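Local atomic coordinates of M32 carboxypeptidase (Pyrococcus furiosus, PDB entry 1KA2), a protein that removes amino acids one by one from the C-terminus of peptides as a metal-dependent, broad-specificity carboxypeptidase of the M32 family, working as a homodimer. Residues K174-E177 with V178-K181; A487-F490 with V491-V494; V356-Y359 with N360-L364. All blocks are in the same frame, centred on the assembly; numbering follows the deposited sequence.

All three contacts are local: two run along helices 169-192 and 488-498, and the third is where the chain enters helix 359-375. Their side chains meet where these helices pack together in the largely helical M32 fold. Contacts 1 and 2 are partly buried, each with charged residues on an outer side and apolar ones turned inward; contact 3 is buried throughout and closest to the metal site. F176 of contact 1 packs on I363 and L364 of contact 3, F490 of contact 2 reaches V356 and N360, and V178 and L179 meet A487. Contact 1 rests chiefly on backbone bonds, contact 2 adds aromatic and CH-pi packing, and contact 3 adds a water bridge.

Contact 1: K174-E177 with V178-K181; sequences KMFE and VLEK
Two turns early in helix 169-192 carry K174-E177 and V178-K181, with four i to i+4 backbone bonds running between them. V178 N gives the straightest, 3.2 Å to K174 O at an N-H...O angle of 168°, and K174 O also accepts from E177 N. The shortest is E180 N to F176 O, 2.9 Å, its donor lying above the carbonyl plane. V178 CG1 is anti to the backbone N (chi1 167°), which leaves CG2 beside that N and 3.8 Å from K174 O. On the inner side of the helix L179 CD2 comes obliquely to the F176 ring, 4.1 Å from F176 CD2. Here the M32 fold brings three helices together: F176 also lies on I363 and L364 of helix 359-375, while M175 and L179 touch L428 of helix 421-440. L179 CD2 sits 3.7 Å from M175 O, so the leucine branch covers that carbonyl as well as meeting the ring. An alanine in place of L179 would probably leave F176 CD2 without this apolar neighbour and open a gap toward A487 and L428. Elsewhere on the helix, E180 lays its CG 3.6 Å from F176 O and carries OE2 into a salt bridge with R393.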
ATOM      1  N   LYS A 174     -16.314 -37.685   8.512  1.00 49.69           N
ATOM      2  CA  LYS A 174     -16.709 -38.450   7.333  1.00 50.96           C
ATOM      3  C   LYS A 174     -15.718 -38.481   6.166  1.00 50.59           C
ATOM      4  O   LYS A 174     -15.355 -39.558   5.685  1.00 50.30           O
ATOM      5  CB  LYS A 174     -18.049 -37.937   6.795  1.00 52.02           C
ATOM      6  CG  LYS A 174     -18.297 -38.355   5.341  1.00 56.53           C
ATOM      7  CD  LYS A 174     -19.047 -37.286   4.551  1.00 59.83           C
ATOM      8  CE  LYS A 174     -19.030 -37.588   3.051  1.00 62.45           C
ATOM      9  NZ  LYS A 174     -17.665 -37.476   2.446  1.00 63.71           N
ATOM     10  N   MET A 175     -15.312 -37.308   5.682  1.00 48.88           N
ATOM     11  CA  MET A 175     -14.398 -37.264   4.549  1.00 46.55           C
ATOM     12  C   MET A 175     -13.117 -38.027   4.829  1.00 45.68           C
ATOM     13  O   MET A 175     -12.592 -38.712   3.953  1.00 44.98           O
ATOM     14  CB  MET A 175     -14.075 -35.815   4.155  1.00 46.69           C
ATOM     15  CG  MET A 175     -13.385 -34.995   5.218  1.00 46.95           C
ATOM     16  SD  MET A 175     -13.054 -33.296   4.664  1.00 50.05           S
ATOM     17  CE  MET A 175     -11.781 -32.807   5.838  1.00 44.68           C
ATOM     18  N   PHE A 176     -12.616 -37.922   6.055  1.00 44.58           N
ATOM     19  CA  PHE A 176     -11.387 -38.611   6.406  1.00 46.34           C
ATOM     20  C   PHE A 176     -11.545 -40.128   6.537  1.00 47.73           C
ATOM     21  O   PHE A 176     -10.558 -40.862   6.454  1.00 47.89           O
ATOM     22  CB  PHE A 176     -10.796 -38.008   7.685  1.00 45.00           C
ATOM     23  CG  PHE A 176      -9.963 -36.782   7.437  1.00 43.39           C
ATOM     24  CD1 PHE A 176     -10.262 -35.576   8.067  1.00 41.85           C
ATOM     25  CD2 PHE A 176      -8.874 -36.834   6.568  1.00 42.67           C
ATOM     26  CE1 PHE A 176      -9.485 -34.434   7.840  1.00 40.60           C
ATOM     27  CE2 PHE A 176      -8.089 -35.700   6.333  1.00 41.81           C
ATOM     28  CZ  PHE A 176      -8.399 -34.497   6.973  1.00 39.53           C
ATOM     29  N   GLU A 177     -12.774 -40.597   6.744  1.00 47.73           N
ATOM     30  CA  GLU A 177     -13.025 -42.034   6.842  1.00 48.79           C
ATOM     31  C   GLU A 177     -12.882 -42.612   5.439  1.00 47.65           C
ATOM     32  O   GLU A 177     -12.206 -43.618   5.234  1.00 46.45           O
ATOM     33  CB  GLU A 177     -14.437 -42.301   7.383  1.00 49.53           C
ATOM     34  CG  GLU A 177     -14.625 -41.845   8.822  1.00 53.42           C
ATOM     35  CD  GLU A 177     -16.008 -42.144   9.368  1.00 55.72           C
ATOM     36  OE1 GLU A 177     -17.002 -41.729   8.734  1.00 57.37           O
ATOM     37  OE2 GLU A 177     -16.102 -42.783  10.437  1.00 55.59           O
ATOM     38  N   VAL A 178     -13.522 -41.953   4.477  1.00 47.85           N
ATOM     39  CA  VAL A 178     -13.472 -42.364   3.082  1.00 48.13           C
ATOM     40  C   VAL A 178     -12.034 -42.345   2.572  1.00 49.13           C
ATOM     41  O   VAL A 178     -11.659 -43.149   1.717  1.00 49.87           O
ATOM     42  CB  VAL A 178     -14.328 -41.424   2.209  1.00 48.59           C
ATOM     43  CG1 VAL A 178     -14.027 -41.650   0.732  1.00 49.28           C
ATOM     44  CG2 VAL A 178     -15.798 -41.656   2.498  1.00 47.50           C
ATOM     45  N   LEU A 179     -11.231 -41.423   3.094  1.00 50.00           N
ATOM     46  CA  LEU A 179      -9.833 -41.316   2.688  1.00 50.70           C
ATOM     47  C   LEU A 179      -8.988 -42.414   3.319  1.00 50.93           C
ATOM     48  O   LEU A 179      -8.213 -43.076   2.631  1.00 51.06           O
ATOM     49  CB  LEU A 179      -9.275 -39.938   3.063  1.00 50.33           C
ATOM     50  CG  LEU A 179      -9.213 -38.860   1.965  1.00 51.66           C
ATOM     51  CD1 LEU A 179     -10.269 -39.098   0.904  1.00 50.59           C
ATOM     52  CD2 LEU A 179      -9.381 -37.484   2.596  1.00 49.66           C
ATOM     53  N   GLU A 180      -9.143 -42.618   4.623  1.00 50.99           N
ATOM     54  CA  GLU A 180      -8.374 -43.646   5.313  1.00 53.50           C
ATOM     55  C   GLU A 180      -8.597 -45.076   4.815  1.00 55.13           C
ATOM     56  O   GLU A 180      -7.701 -45.913   4.924  1.00 56.31           O
ATOM     57  CB  GLU A 180      -8.632 -43.588   6.820  1.00 51.86           C
ATOM     58  CG  GLU A 180      -7.660 -42.693   7.552  1.00 51.40           C
ATOM     59  CD  GLU A 180      -7.649 -42.928   9.049  1.00 51.58           C
ATOM     60  OE1 GLU A 180      -8.599 -42.488   9.734  1.00 48.80           O
ATOM     61  OE2 GLU A 180      -6.683 -43.562   9.536  1.00 51.81           O
ATOM     62  N   LYS A 181      -9.772 -45.364   4.263  1.00 56.72           N
ATOM     63  CA  LYS A 181     -10.050 -46.717   3.775  1.00 57.82           C
ATOM     64  C   LYS A 181      -9.875 -46.862   2.260  1.00 58.02           C
ATOM     65  O   LYS A 181      -9.640 -47.961   1.753  1.00 57.33           O
ATOM     66  CB  LYS A 181     -11.472 -47.132   4.164  1.00 60.17           C
ATOM     67  CG  LYS A 181     -11.832 -46.861   5.633  1.00 63.21           C
ATOM     68  CD  LYS A 181     -11.043 -47.722   6.623  1.00 64.45           C
ATOM     69  CE  LYS A 181     -11.566 -49.154   6.679  1.00 66.04           C
ATOM     70  NZ  LYS A 181     -10.896 -49.945   7.753  1.00 65.91           N
TER

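Contact 2: A487-F490 with V491-V494; sequences AEYF and VRWV
V494 CG2 lies over one face of the F490 ring, offset toward the rim, in a CH-pi contact 4.1 Å from the ring centroid and close to the ring normal. W493 meets the same phenyl group obliquely: F490 CE1 is 3.8 Å from W493 CZ3, and the ring planes make 37°. These are the first turns of helix 488-498, the C-terminal helix of the M32 fold, and the i+3 and i+4 neighbours of F490 both gather at its ring. The phenylalanine can reach them because its CG stands opposite the backbone N across the CA-CB bond (chi1 -176°), which carries the ring along the helix toward W493 and V494. Farther out, F490 packs on L183 of helix 169-192 and L428 of helix 421-440, while W493 touches N307 and I308 of helix 295-309, so the pair joins several helices.

On the more exposed side, Y489 and R492 run alongside each other in the same direction. R492 NH2 comes obliquely to Y489 CE2 at 3.9 Å, with the guanidinium plane turned 21° from the phenol ring; the arginine also makes a cation-pi contact with Y435. E488 directs OE2 to a salt bridge with K182, tying this end of the helix to helix 169-192.

The backbone bonds are uneven: V491 N to A487 O is weak, whereas W493 N to Y489 O is nearly straight. V494 N bonds to F490 O at 3.0 Å, and V494 CG2 sits close by, 3.1 Å from that same oxygen.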
ATOM      1  N   ALA A 487     -15.594 -37.078  -0.833  1.00 47.47           N
ATOM      2  CA  ALA A 487     -14.199 -37.468  -0.941  1.00 46.18           C
ATOM      3  C   ALA A 487     -13.912 -38.460  -2.059  1.00 46.36           C
ATOM      4  O   ALA A 487     -12.801 -38.494  -2.585  1.00 46.62           O
ATOM      5  CB  ALA A 487     -13.733 -38.038   0.383  1.00 46.26           C
ATOM      6  N   GLU A 488     -14.907 -39.266  -2.421  1.00 48.16           N
ATOM      7  CA  GLU A 488     -14.745 -40.282  -3.466  1.00 47.98           C
ATOM      8  C   GLU A 488     -14.075 -39.811  -4.756  1.00 46.93           C
ATOM      9  O   GLU A 488     -13.289 -40.555  -5.350  1.00 45.04           O
ATOM     10  CB  GLU A 488     -16.101 -40.911  -3.809  1.00 49.83           C
ATOM     11  CG  GLU A 488     -16.643 -41.871  -2.756  1.00 50.95           C
ATOM     12  CD  GLU A 488     -15.705 -43.035  -2.499  1.00 52.27           C
ATOM     13  OE1 GLU A 488     -15.104 -43.536  -3.477  1.00 51.05           O
ATOM     14  OE2 GLU A 488     -15.577 -43.452  -1.326  1.00 51.57           O
ATOM     15  N   TYR A 489     -14.384 -38.588  -5.190  1.00 46.16           N
ATOM     16  CA  TYR A 489     -13.799 -38.052  -6.420  1.00 45.35           C
ATOM     17  C   TYR A 489     -12.290 -37.921  -6.361  1.00 46.15           C
ATOM     18  O   TYR A 489     -11.590 -38.247  -7.324  1.00 46.89           O
ATOM     19  CB  TYR A 489     -14.401 -36.692  -6.761  1.00 44.86           C
ATOM     20  CG  TYR A 489     -15.819 -36.774  -7.261  1.00 44.76           C
ATOM     21  CD1 TYR A 489     -16.893 -36.613  -6.393  1.00 45.24           C
ATOM     22  CD2 TYR A 489     -16.089 -37.030  -8.603  1.00 45.67           C
ATOM     23  CE1 TYR A 489     -18.201 -36.699  -6.851  1.00 45.11           C
ATOM     24  CE2 TYR A 489     -17.394 -37.126  -9.069  1.00 45.33           C
ATOM     25  CZ  TYR A 489     -18.440 -36.956  -8.187  1.00 44.64           C
ATOM     26  OH  TYR A 489     -19.730 -37.027  -8.642  1.00 46.88           O
ATOM     27  N   PHE A 490     -11.786 -37.437  -5.233  1.00 46.34           N
ATOM     28  CA  PHE A 490     -10.347 -37.280  -5.068  1.00 46.46           C
ATOM     29  C   PHE A 490      -9.655 -38.633  -5.218  1.00 46.22           C
ATOM     30  O   PHE A 490      -8.568 -38.725  -5.786  1.00 46.96           O
ATOM     31  CB  PHE A 490     -10.024 -36.685  -3.689  1.00 46.35           C
ATOM     32  CG  PHE A 490      -8.561 -36.394  -3.482  1.00 45.64           C
ATOM     33  CD1 PHE A 490      -7.943 -35.340  -4.156  1.00 44.93           C
ATOM     34  CD2 PHE A 490      -7.794 -37.187  -2.631  1.00 46.69           C
ATOM     35  CE1 PHE A 490      -6.580 -35.079  -3.983  1.00 45.20           C
ATOM     36  CE2 PHE A 490      -6.434 -36.938  -2.451  1.00 46.15           C
ATOM     37  CZ  PHE A 490      -5.824 -35.880  -3.130  1.00 45.96           C
ATOM     38  N   VAL A 491     -10.287 -39.685  -4.705  1.00 46.68           N
ATOM     39  CA  VAL A 491      -9.717 -41.029  -4.795  1.00 46.37           C
ATOM     40  C   VAL A 491      -9.634 -41.519  -6.246  1.00 46.17           C
ATOM     41  O   VAL A 491      -8.625 -42.095  -6.658  1.00 46.95           O
ATOM     42  CB  VAL A 491     -10.539 -42.038  -3.960  1.00 46.44           C
ATOM     43  CG1 VAL A 491      -9.927 -43.430  -4.083  1.00 46.14           C
ATOM     44  CG2 VAL A 491     -10.568 -41.602  -2.495  1.00 44.43           C
ATOM     45  N   ARG A 492     -10.690 -41.287  -7.021  1.00 46.17           N
ATOM     46  CA  ARG A 492     -10.688 -41.703  -8.417  1.00 45.61           C
ATOM     47  C   ARG A 492      -9.643 -40.892  -9.160  1.00 45.57           C
ATOM     48  O   ARG A 492      -8.824 -41.451  -9.892  1.00 45.71           O
ATOM     49  CB  ARG A 492     -12.049 -41.472  -9.067  1.00 46.85           C
ATOM     50  CG  ARG A 492     -12.144 -42.087 -10.458  1.00 49.73           C
ATOM     51  CD  ARG A 492     -13.280 -41.492 -11.278  1.00 51.66           C
ATOM     52  NE  ARG A 492     -14.492 -41.302 -10.486  1.00 53.77           N
ATOM     53  CZ  ARG A 492     -15.674 -40.971 -10.995  1.00 54.09           C
ATOM     54  NH1 ARG A 492     -15.806 -40.797 -12.308  1.00 53.61           N
ATOM     55  NH2 ARG A 492     -16.722 -40.808 -10.191  1.00 53.10           N
ATOM     56  N   TRP A 493      -9.673 -39.570  -8.979  1.00 44.90           N
ATOM     57  CA  TRP A 493      -8.696 -38.700  -9.635  1.00 42.32           C
ATOM     58  C   TRP A 493      -7.297 -39.302  -9.444  1.00 41.21           C
ATOM     59  O   TRP A 493      -6.577 -39.548 -10.409  1.00 40.60           O
ATOM     60  CB  TRP A 493      -8.746 -37.276  -9.044  1.00 42.41           C
ATOM     61  CG  TRP A 493      -7.712 -36.321  -9.650  1.00 42.06           C
ATOM     62  CD1 TRP A 493      -7.662 -35.884 -10.945  1.00 41.01           C
ATOM     63  CD2 TRP A 493      -6.568 -35.749  -8.991  1.00 42.13           C
ATOM     64  NE1 TRP A 493      -6.559 -35.084 -11.136  1.00 43.03           N
ATOM     65  CE2 TRP A 493      -5.869 -34.983  -9.956  1.00 42.34           C
ATOM     66  CE3 TRP A 493      -6.064 -35.811  -7.682  1.00 39.98           C
ATOM     67  CZ2 TRP A 493      -4.695 -34.285  -9.655  1.00 38.76           C
ATOM     68  CZ3 TRP A 493      -4.897 -35.119  -7.382  1.00 37.78           C
ATOM     69  CH2 TRP A 493      -4.225 -34.366  -8.367  1.00 40.47           C
ATOM     70  N   VAL A 494      -6.930 -39.560  -8.194  1.00 40.73           N
ATOM     71  CA  VAL A 494      -5.624 -40.132  -7.883  1.00 43.78           C
ATOM     72  C   VAL A 494      -5.402 -41.486  -8.556  1.00 46.55           C
ATOM     73  O   VAL A 494      -4.340 -41.729  -9.129  1.00 46.48           O
ATOM     74  CB  VAL A 494      -5.450 -40.295  -6.355  1.00 43.31           C
ATOM     75  CG1 VAL A 494      -4.157 -41.039  -6.037  1.00 41.75           C
ATOM     76  CG2 VAL A 494      -5.440 -38.933  -5.700  1.00 44.59           C
TER

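Contact 3: V356-Y359 with N360-L364; sequences VVTY and NFHIL
The backbone enters helix 359-375 through two tight i to i+3 bonds, F361 N to T358 O at 3.1 Å and H362 N to Y359 O at 2.9 Å, both with the donor well above the carbonyl plane. V356 follows directly on the predicted I/NRXXA/SD motif, whose D355 is hydrogen-bonded to T358 OG1. The H362 ring turns an edge to the preceding backbone, its CD2 3.2 Å from T358 O. Y359 points its ring elsewhere: with CG trans to the backbone N (chi1 -174°), the phenol leans forward along the helix so that CE2 meets I363 CG1 at 3.9 Å. The side chains of Y359 and of the metal ligand E299 lie about 5 Å apart at their nearest atoms, and Y359 makes a cation-pi contact with R303, which places this turn beside the catalytic centre. N360 is buried, yet both ends of its amide are satisfied from helix 421-440, OD1 by T424 and ND2 by T427. A water joins the two segments: it donates to T358 OG1 at 2.6 Å and lies in the plane of the H362 imidazole, 2.7 Å from NE2.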
ATOM      1  N   VAL A 356       0.569 -34.438  -3.589  1.00 28.54           N
ATOM      2  CA  VAL A 356      -0.887 -34.447  -3.469  1.00 31.91           C
ATOM      3  C   VAL A 356      -1.527 -35.709  -2.873  1.00 34.93           C
ATOM      4  O   VAL A 356      -2.663 -35.658  -2.376  1.00 34.71           O
ATOM      5  CB  VAL A 356      -1.560 -34.218  -4.821  1.00 30.79           C
ATOM      6  CG1 VAL A 356      -1.018 -32.967  -5.466  1.00 33.16           C
ATOM      7  CG2 VAL A 356      -1.350 -35.430  -5.705  1.00 29.19           C
ATOM      8  N   VAL A 357      -0.820 -36.835  -2.937  1.00 35.40           N
ATOM      9  CA  VAL A 357      -1.356 -38.087  -2.415  1.00 37.27           C
ATOM     10  C   VAL A 357      -1.141 -38.207  -0.903  1.00 36.12           C
ATOM     11  O   VAL A 357      -2.020 -38.670  -0.183  1.00 37.41           O
ATOM     12  CB  VAL A 357      -0.724 -39.295  -3.148  1.00 38.20           C
ATOM     13  CG1 VAL A 357      -1.442 -40.583  -2.758  1.00 39.44           C
ATOM     14  CG2 VAL A 357      -0.812 -39.083  -4.650  1.00 36.67           C
ATOM     15  N   THR A 358       0.016 -37.755  -0.426  1.00 37.79           N
ATOM     16  CA  THR A 358       0.339 -37.804   1.000  1.00 37.18           C
ATOM     17  C   THR A 358      -0.129 -36.560   1.782  1.00 38.00           C
ATOM     18  O   THR A 358      -0.284 -36.614   3.004  1.00 38.05           O
ATOM     19  CB  THR A 358       1.870 -37.971   1.216  1.00 38.34           C
ATOM     20  OG1 THR A 358       2.556 -36.782   0.793  1.00 37.56           O
ATOM     21  CG2 THR A 358       2.394 -39.157   0.412  1.00 34.59           C
ATOM     22  N   TYR A 359      -0.366 -35.452   1.083  1.00 37.42           N
ATOM     23  CA  TYR A 359      -0.793 -34.203   1.735  1.00 37.16           C
ATOM     24  C   TYR A 359      -1.939 -34.321   2.739  1.00 36.88           C
ATOM     25  O   TYR A 359      -1.808 -33.928   3.906  1.00 35.41           O
ATOM     26  CB  TYR A 359      -1.200 -33.154   0.690  1.00 37.91           C
ATOM     27  CG  TYR A 359      -1.516 -31.790   1.278  1.00 35.64           C
ATOM     28  CD1 TYR A 359      -0.497 -30.911   1.648  1.00 39.56           C
ATOM     29  CD2 TYR A 359      -2.829 -31.387   1.476  1.00 36.28           C
ATOM     30  CE1 TYR A 359      -0.780 -29.656   2.201  1.00 39.32           C
ATOM     31  CE2 TYR A 359      -3.127 -30.143   2.032  1.00 38.77           C
ATOM     32  CZ  TYR A 359      -2.100 -29.283   2.391  1.00 37.69           C
ATOM     33  OH  TYR A 359      -2.399 -28.058   2.932  1.00 39.49           O
ATOM     34  N   ASN A 360      -3.073 -34.842   2.287  1.00 35.31           N
ATOM     35  CA  ASN A 360      -4.219 -34.948   3.171  1.00 34.56           C
ATOM     36  C   ASN A 360      -4.026 -35.760   4.466  1.00 34.21           C
ATOM     37  O   ASN A 360      -4.818 -35.634   5.401  1.00 31.23           O
ATOM     38  CB  ASN A 360      -5.427 -35.442   2.375  1.00 37.27           C
ATOM     39  CG  ASN A 360      -5.977 -34.364   1.446  1.00 38.40           C
ATOM     40  OD1 ASN A 360      -6.172 -33.224   1.864  1.00 41.83           O
ATOM     41  ND2 ASN A 360      -6.234 -34.719   0.195  1.00 37.98           N
ATOM     42  N   PHE A 361      -2.968 -36.565   4.548  1.00 32.94           N
ATOM     43  CA  PHE A 361      -2.749 -37.337   5.764  1.00 34.73           C
ATOM     44  C   PHE A 361      -2.118 -36.429   6.826  1.00 35.51           C
ATOM     45  O   PHE A 361      -2.246 -36.661   8.033  1.00 34.05           O
ATOM     46  CB  PHE A 361      -1.894 -38.583   5.468  1.00 33.08           C
ATOM     47  CG  PHE A 361      -2.633 -39.644   4.675  1.00 34.94           C
ATOM     48  CD1 PHE A 361      -2.345 -39.870   3.331  1.00 35.26           C
ATOM     49  CD2 PHE A 361      -3.637 -40.397   5.271  1.00 34.80           C
ATOM     50  CE1 PHE A 361      -3.044 -40.828   2.590  1.00 36.51           C
ATOM     51  CE2 PHE A 361      -4.346 -41.362   4.538  1.00 37.49           C
ATOM     52  CZ  PHE A 361      -4.046 -41.576   3.193  1.00 35.33           C
ATOM     53  N   HIS A 362      -1.466 -35.370   6.364  1.00 35.69           N
ATOM     54  CA  HIS A 362      -0.864 -34.392   7.267  1.00 33.83           C
ATOM     55  C   HIS A 362      -2.007 -33.627   7.922  1.00 33.23           C
ATOM     56  O   HIS A 362      -1.932 -33.251   9.089  1.00 36.82           O
ATOM     57  CB  HIS A 362       0.029 -33.434   6.479  1.00 30.23           C
ATOM     58  CG  HIS A 362       1.301 -34.056   6.005  1.00 28.77           C
ATOM     59  ND1 HIS A 362       2.473 -33.996   6.731  1.00 29.75           N
ATOM     60  CD2 HIS A 362       1.587 -34.759   4.884  1.00 27.18           C
ATOM     61  CE1 HIS A 362       3.427 -34.631   6.074  1.00 28.12           C
ATOM     62  NE2 HIS A 362       2.915 -35.103   4.949  1.00 29.91           N
ATOM     63  N   ILE A 363      -3.080 -33.414   7.172  1.00 31.94           N
ATOM     64  CA  ILE A 363      -4.232 -32.692   7.712  1.00 30.96           C
ATOM     65  C   ILE A 363      -5.076 -33.562   8.662  1.00 29.88           C
ATOM     66  O   ILE A 363      -5.565 -33.082   9.691  1.00 27.41           O
ATOM     67  CB  ILE A 363      -5.127 -32.159   6.569  1.00 28.92           C
ATOM     68  CG1 ILE A 363      -4.293 -31.311   5.597  1.00 29.38           C
ATOM     69  CG2 ILE A 363      -6.264 -31.345   7.146  1.00 27.74           C
ATOM     70  CD1 ILE A 363      -3.705 -30.031   6.209  1.00 23.85           C
ATOM     71  N   LEU A 364      -5.252 -34.838   8.310  1.00 30.95           N
ATOM     72  CA  LEU A 364      -6.022 -35.768   9.148  1.00 30.31           C
ATOM     73  C   LEU A 364      -5.429 -35.844  10.559  1.00 27.89           C
ATOM     74  O   LEU A 364      -6.149 -35.751  11.543  1.00 29.73           O
ATOM     75  CB  LEU A 364      -6.042 -37.166   8.507  1.00 32.96           C
ATOM     76  CG  LEU A 364      -6.372 -38.387   9.384  1.00 35.71           C
ATOM     77  CD1 LEU A 364      -7.653 -38.156  10.161  1.00 35.84           C
ATOM     78  CD2 LEU A 364      -6.494 -39.627   8.493  1.00 36.87           C
TER
HETATM   79  O   HOH W   1       4.129 -36.111   2.704  1.00 40.26           O